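Local structure of thiazoline oxidase/subtilisin-like protease (Prochloron didemni, 4H6X) at residues V36-D41 with R158-A163; T116-E121 with C132-M137. The protein probably cleaves and macrocyclises patellamide precursor peptides, acting as a transamidating protease of the subtilisin family. All blocks are in the same frame, centred on the assembly; numbering follows the deposited sequence.

Contact 1. Residues V36-D41 with R158-A163; sequences VIIDGD and RAIDLA
Val36 and Ile38 meet Ala159, Ile160 and Ala163 where the helix of a beta-alpha-beta crossover lies over the parallel sheet of a subtilisin-like fold. Helix 154-165 joins strands 133-138 and 170-173, and strand 34-39 sits between those two in the sheet, so the helix passes directly over it. The segment axes run nearly antiparallel, at 164°, and approach to 9.7 Å, the usual spacing of a helix packed on a sheet, with both alanines facing the strand.

The contact across the segments is entirely apolar. Val36 turns CG1 anti to its backbone nitrogen (chi1 179°), and this methyl lies 3.7 Å from Ala163 CB. One helical turn earlier, Ala159 offers CB on the same face to Ile38 CD1, at 3.9 Å. The extended end of Ile38 carries the same CD1 out to Ile160 CG1, at 3.9 Å; the two isoleucines cross at about a right angle. Ile160 also packs on helix 187-197, on Leu188 and Ile192 among others.

On the strand's other face Ile37 packs against Thr114 and Ile117 of helix 101-118. Polar contacts gather past Ile38. Asp39, probably the aspartate of a catalytic triad, binds His109 ND1 through OD2, while Gly40 N donates to Asp39 OD1 over 2.6 Å, from the anti side and 29° out of the carboxylate plane.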
# COMPACT_ATOMS: atom_id res chain seq x y z
N VAL A 36 -4.17 4.74 6.90
CA VAL A 36 -3.34 5.94 6.84
C VAL A 36 -2.06 5.58 6.11
O VAL A 36 -1.35 4.64 6.50
CB VAL A 36 -3.03 6.53 8.24
CG1 VAL A 36 -2.15 7.77 8.12
CG2 VAL A 36 -4.33 6.90 8.97
N ILE A 37 -1.77 6.34 5.06
CA ILE A 37 -0.62 6.08 4.22
C ILE A 37 0.47 7.11 4.49
O ILE A 37 0.30 8.32 4.20
CB ILE A 37 -1.02 6.10 2.72
CG1 ILE A 37 -2.07 5.01 2.44
CG2 ILE A 37 0.19 5.91 1.81
CD1 ILE A 37 -2.65 5.07 1.03
N ILE A 38 1.56 6.63 5.06
CA ILE A 38 2.73 7.44 5.33
C ILE A 38 3.67 7.31 4.14
O ILE A 38 4.38 6.29 3.98
CB ILE A 38 3.39 7.06 6.68
CG1 ILE A 38 2.38 7.23 7.83
CG2 ILE A 38 4.68 7.85 6.90
CD1 ILE A 38 2.86 6.75 9.19
N ASP A 39 3.67 8.34 3.29
CA ASP A 39 4.40 8.27 2.02
C ASP A 39 4.51 9.71 1.51
O ASP A 39 4.42 10.64 2.31
CB ASP A 39 3.62 7.38 1.03
CG ASP A 39 4.48 6.85 -0.13
OD1 ASP A 39 5.48 7.50 -0.53
OD2 ASP A 39 4.12 5.80 -0.69
N GLY A 40 4.70 9.89 0.21
CA GLY A 40 4.72 11.24 -0.39
C GLY A 40 3.33 11.83 -0.58
O GLY A 40 2.34 11.36 0.00
N ASP A 41 3.27 12.87 -1.41
CA ASP A 41 2.06 13.62 -1.65
C ASP A 41 1.44 13.18 -2.99
O ASP A 41 1.98 13.51 -4.05
CB ASP A 41 2.39 15.13 -1.67
CG ASP A 41 1.15 16.00 -1.70
OD1 ASP A 41 0.03 15.48 -1.65
OD2 ASP A 41 1.30 17.24 -1.78
N ARG A 158 6.72 10.22 15.04
CA ARG A 158 5.73 11.30 15.14
C ARG A 158 4.55 11.08 14.17
O ARG A 158 3.39 11.31 14.53
CB ARG A 158 6.42 12.64 14.89
CG ARG A 158 7.49 12.97 15.93
CD ARG A 158 8.12 14.33 15.66
NE ARG A 158 7.25 15.45 16.04
CZ ARG A 158 7.60 16.74 15.97
NH1 ARG A 158 8.81 17.10 15.52
NH2 ARG A 158 6.74 17.68 16.37
N ALA A 159 4.86 10.67 12.95
CA ALA A 159 3.81 10.35 11.96
C ALA A 159 2.86 9.24 12.42
O ALA A 159 1.65 9.32 12.23
CB ALA A 159 4.45 10.00 10.62
N ILE A 160 3.43 8.19 13.01
CA ILE A 160 2.65 7.04 13.50
C ILE A 160 1.72 7.49 14.65
O ILE A 160 0.54 7.16 14.63
CB ILE A 160 3.56 5.85 13.87
CG1 ILE A 160 4.09 5.20 12.58
CG2 ILE A 160 2.83 4.79 14.71
CD1 ILE A 160 5.30 4.30 12.79
N ASP A 161 2.25 8.27 15.62
CA ASP A 161 1.42 8.78 16.72
C ASP A 161 0.27 9.57 16.16
O ASP A 161 -0.84 9.46 16.65
CB ASP A 161 2.20 9.67 17.72
CG ASP A 161 3.14 8.88 18.59
OD1 ASP A 161 2.84 7.70 18.89
OD2 ASP A 161 4.21 9.43 18.96
N LEU A 162 0.55 10.42 15.15
CA LEU A 162 -0.53 11.17 14.51
C LEU A 162 -1.54 10.24 13.80
O LEU A 162 -2.74 10.42 13.93
CB LEU A 162 0.02 12.21 13.52
CG LEU A 162 -1.03 13.12 12.84
CD1 LEU A 162 -1.93 13.82 13.86
CD2 LEU A 162 -0.32 14.13 11.94
N ALA A 163 -1.04 9.29 13.02
CA ALA A 163 -1.90 8.32 12.33
C ALA A 163 -2.84 7.60 13.30
O ALA A 163 -4.02 7.41 12.98
CB ALA A 163 -1.05 7.31 11.58

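Contact 2. Residues T116-E121 with C132-M137; sequences TIVGQE and CRVINM
Val118 and Val134 lie alongside one another, their side chains running in opposed directions, at the C-terminal end of helix 101-118, where the helix rests on strand 133-138 of the subtilisin-like sheet. Helix and strand are joined by a short connection without regular structure, and Gly119 is the residue at which the chain leaves the helix.

The rotamers decide which methyls meet. Val118 places CG1 in the crowded position between its backbone nitrogen and carbonyl carbon (chi1 84°), which leaves CG2 roughly anti to the nitrogen and directed across the contact. That methyl reaches Val134 CG2, at 3.9 Å, and also lies 3.8 Å from the carbonyl oxygen O of Cys132, so Cys132 takes part through its backbone while its side chain packs on Ser289 of helix 273-293. Val134 keeps CG1 anti to its nitrogen (chi1 167°) and presents CG2, the methyl beside that nitrogen, to the helix. Val134 CG2 is the common point of the packing: it comes to 3.8 Å from Val118 CB and, more loosely, to 4.3 Å from Ile117 CG2. Ile117 reaches further over the sheet, onto Ile35 and Ile37 of strand 34-39, and Val54 of strand 53-56 touches both valines.

Farther along the strand, buried Asn136 is held through both ends of its amide, OD1 by Thr114 OG1 and ND2 by Tyr44 OH. Between helix end and strand, by contrast, branched apolar groups do the work, which implies that their fit depends on shape and on the burial of methyls, with little directional bonding.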
# COMPACT_ATOMS: atom_id res chain seq x y z
N THR A 116 -3.26 1.85 -5.88
CA THR A 116 -3.29 0.39 -5.69
C THR A 116 -4.27 -0.02 -4.58
O THR A 116 -4.93 -1.07 -4.65
CB THR A 116 -1.88 -0.16 -5.39
OG1 THR A 116 -1.07 0.00 -6.57
CG2 THR A 116 -1.91 -1.66 -5.02
N ILE A 117 -4.34 0.81 -3.55
CA ILE A 117 -5.18 0.53 -2.42
C ILE A 117 -6.62 0.96 -2.70
O ILE A 117 -7.56 0.21 -2.40
CB ILE A 117 -4.62 1.20 -1.13
CG1 ILE A 117 -3.29 0.52 -0.74
CG2 ILE A 117 -5.63 1.11 -0.00
CD1 ILE A 117 -2.46 1.27 0.30
N VAL A 118 -6.80 2.14 -3.27
CA VAL A 118 -8.13 2.75 -3.26
C VAL A 118 -8.67 3.24 -4.61
O VAL A 118 -9.77 3.79 -4.68
CB VAL A 118 -8.23 3.86 -2.19
CG1 VAL A 118 -7.69 5.19 -2.71
CG2 VAL A 118 -9.66 4.00 -1.69
N GLY A 119 -7.91 3.05 -5.68
CA GLY A 119 -8.38 3.48 -7.00
C GLY A 119 -9.77 2.93 -7.30
O GLY A 119 -10.05 1.75 -7.04
N GLN A 120 -10.63 3.77 -7.87
CA GLN A 120 -12.02 3.40 -8.13
C GLN A 120 -12.19 2.42 -9.29
O GLN A 120 -11.42 2.45 -10.26
CB GLN A 120 -12.87 4.66 -8.31
CG GLN A 120 -12.85 5.57 -7.10
CD GLN A 120 -13.39 4.90 -5.85
OE1 GLN A 120 -12.63 4.39 -5.02
NE2 GLN A 120 -14.71 4.90 -5.71
N GLU A 121 -13.17 1.53 -9.19
CA GLU A 121 -13.39 0.58 -10.27
C GLU A 121 -13.82 1.36 -11.52
O GLU A 121 -14.45 2.41 -11.40
CB GLU A 121 -14.45 -0.45 -9.89
CG GLU A 121 -14.47 -1.65 -10.83
CD GLU A 121 -15.60 -2.62 -10.54
OE1 GLU A 121 -16.49 -2.32 -9.72
OE2 GLU A 121 -15.57 -3.70 -11.14
N CYS A 132 -12.88 1.65 1.19
CA CYS A 132 -12.32 2.05 2.49
C CYS A 132 -11.98 3.52 2.52
O CYS A 132 -11.80 4.14 1.46
CB CYS A 132 -11.07 1.22 2.82
SG CYS A 132 -11.44 -0.52 3.08
N ARG A 133 -11.88 4.07 3.73
CA ARG A 133 -11.47 5.46 3.94
C ARG A 133 -9.95 5.51 3.94
O ARG A 133 -9.28 4.71 4.61
CB ARG A 133 -12.03 5.96 5.28
CG ARG A 133 -11.72 7.42 5.62
CD ARG A 133 -12.55 7.86 6.83
NE ARG A 133 -12.09 9.13 7.38
CZ ARG A 133 -11.38 9.25 8.51
NH1 ARG A 133 -11.05 8.18 9.22
NH2 ARG A 133 -11.01 10.45 8.92
N VAL A 134 -9.39 6.44 3.17
CA VAL A 134 -7.94 6.56 3.10
C VAL A 134 -7.52 7.97 3.48
O VAL A 134 -8.08 8.95 2.97
CB VAL A 134 -7.38 6.21 1.71
CG1 VAL A 134 -5.93 6.65 1.58
CG2 VAL A 134 -7.52 4.71 1.44
N ILE A 135 -6.55 8.06 4.40
CA ILE A 135 -5.88 9.32 4.73
C ILE A 135 -4.43 9.24 4.29
O ILE A 135 -3.67 8.38 4.75
CB ILE A 135 -5.93 9.64 6.24
CG1 ILE A 135 -7.39 9.82 6.70
CG2 ILE A 135 -5.08 10.88 6.59
CD1 ILE A 135 -7.58 9.86 8.22
N ASN A 136 -4.05 10.11 3.35
CA ASN A 136 -2.65 10.29 3.02
C ASN A 136 -1.99 11.27 3.99
O ASN A 136 -2.53 12.35 4.24
CB ASN A 136 -2.50 10.78 1.57
CG ASN A 136 -2.65 9.66 0.55
OD1 ASN A 136 -1.72 8.87 0.33
ND2 ASN A 136 -3.80 9.60 -0.09
N MET A 137 -0.85 10.89 4.54
CA MET A 137 -0.07 11.80 5.38
C MET A 137 1.28 12.06 4.69
O MET A 137 2.27 11.36 4.94
CB MET A 137 0.14 11.20 6.77
CG MET A 137 0.78 12.16 7.77
SD MET A 137 1.26 11.38 9.33
CE MET A 137 -0.33 10.79 9.90

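In the fold
Contacts 1 and 2, with centres about 14 Å apart, pack helices against opposite faces of one parallel sheet. Their strands are neighbours, probably hydrogen-bonded from Ile37 N to Ile135 O and from Ile37 O to Met137 N, both at 2.8 Å. Met137 also links the two: its CE lies 3.4 Å from Ala159 O and 3.5 Å from Ala163 N, against the helix of contact 1. Along the chain, contact 2 is nested within the loop that contact 1 closes. A probable catalytic triad draws on the same elements: Asp39 follows Ile38 of contact 1, His109 lies on helix 101-118, whose C-terminal end makes contact 2, and Ser274 starts helix 273-293, which touches Ile117 and Cys132.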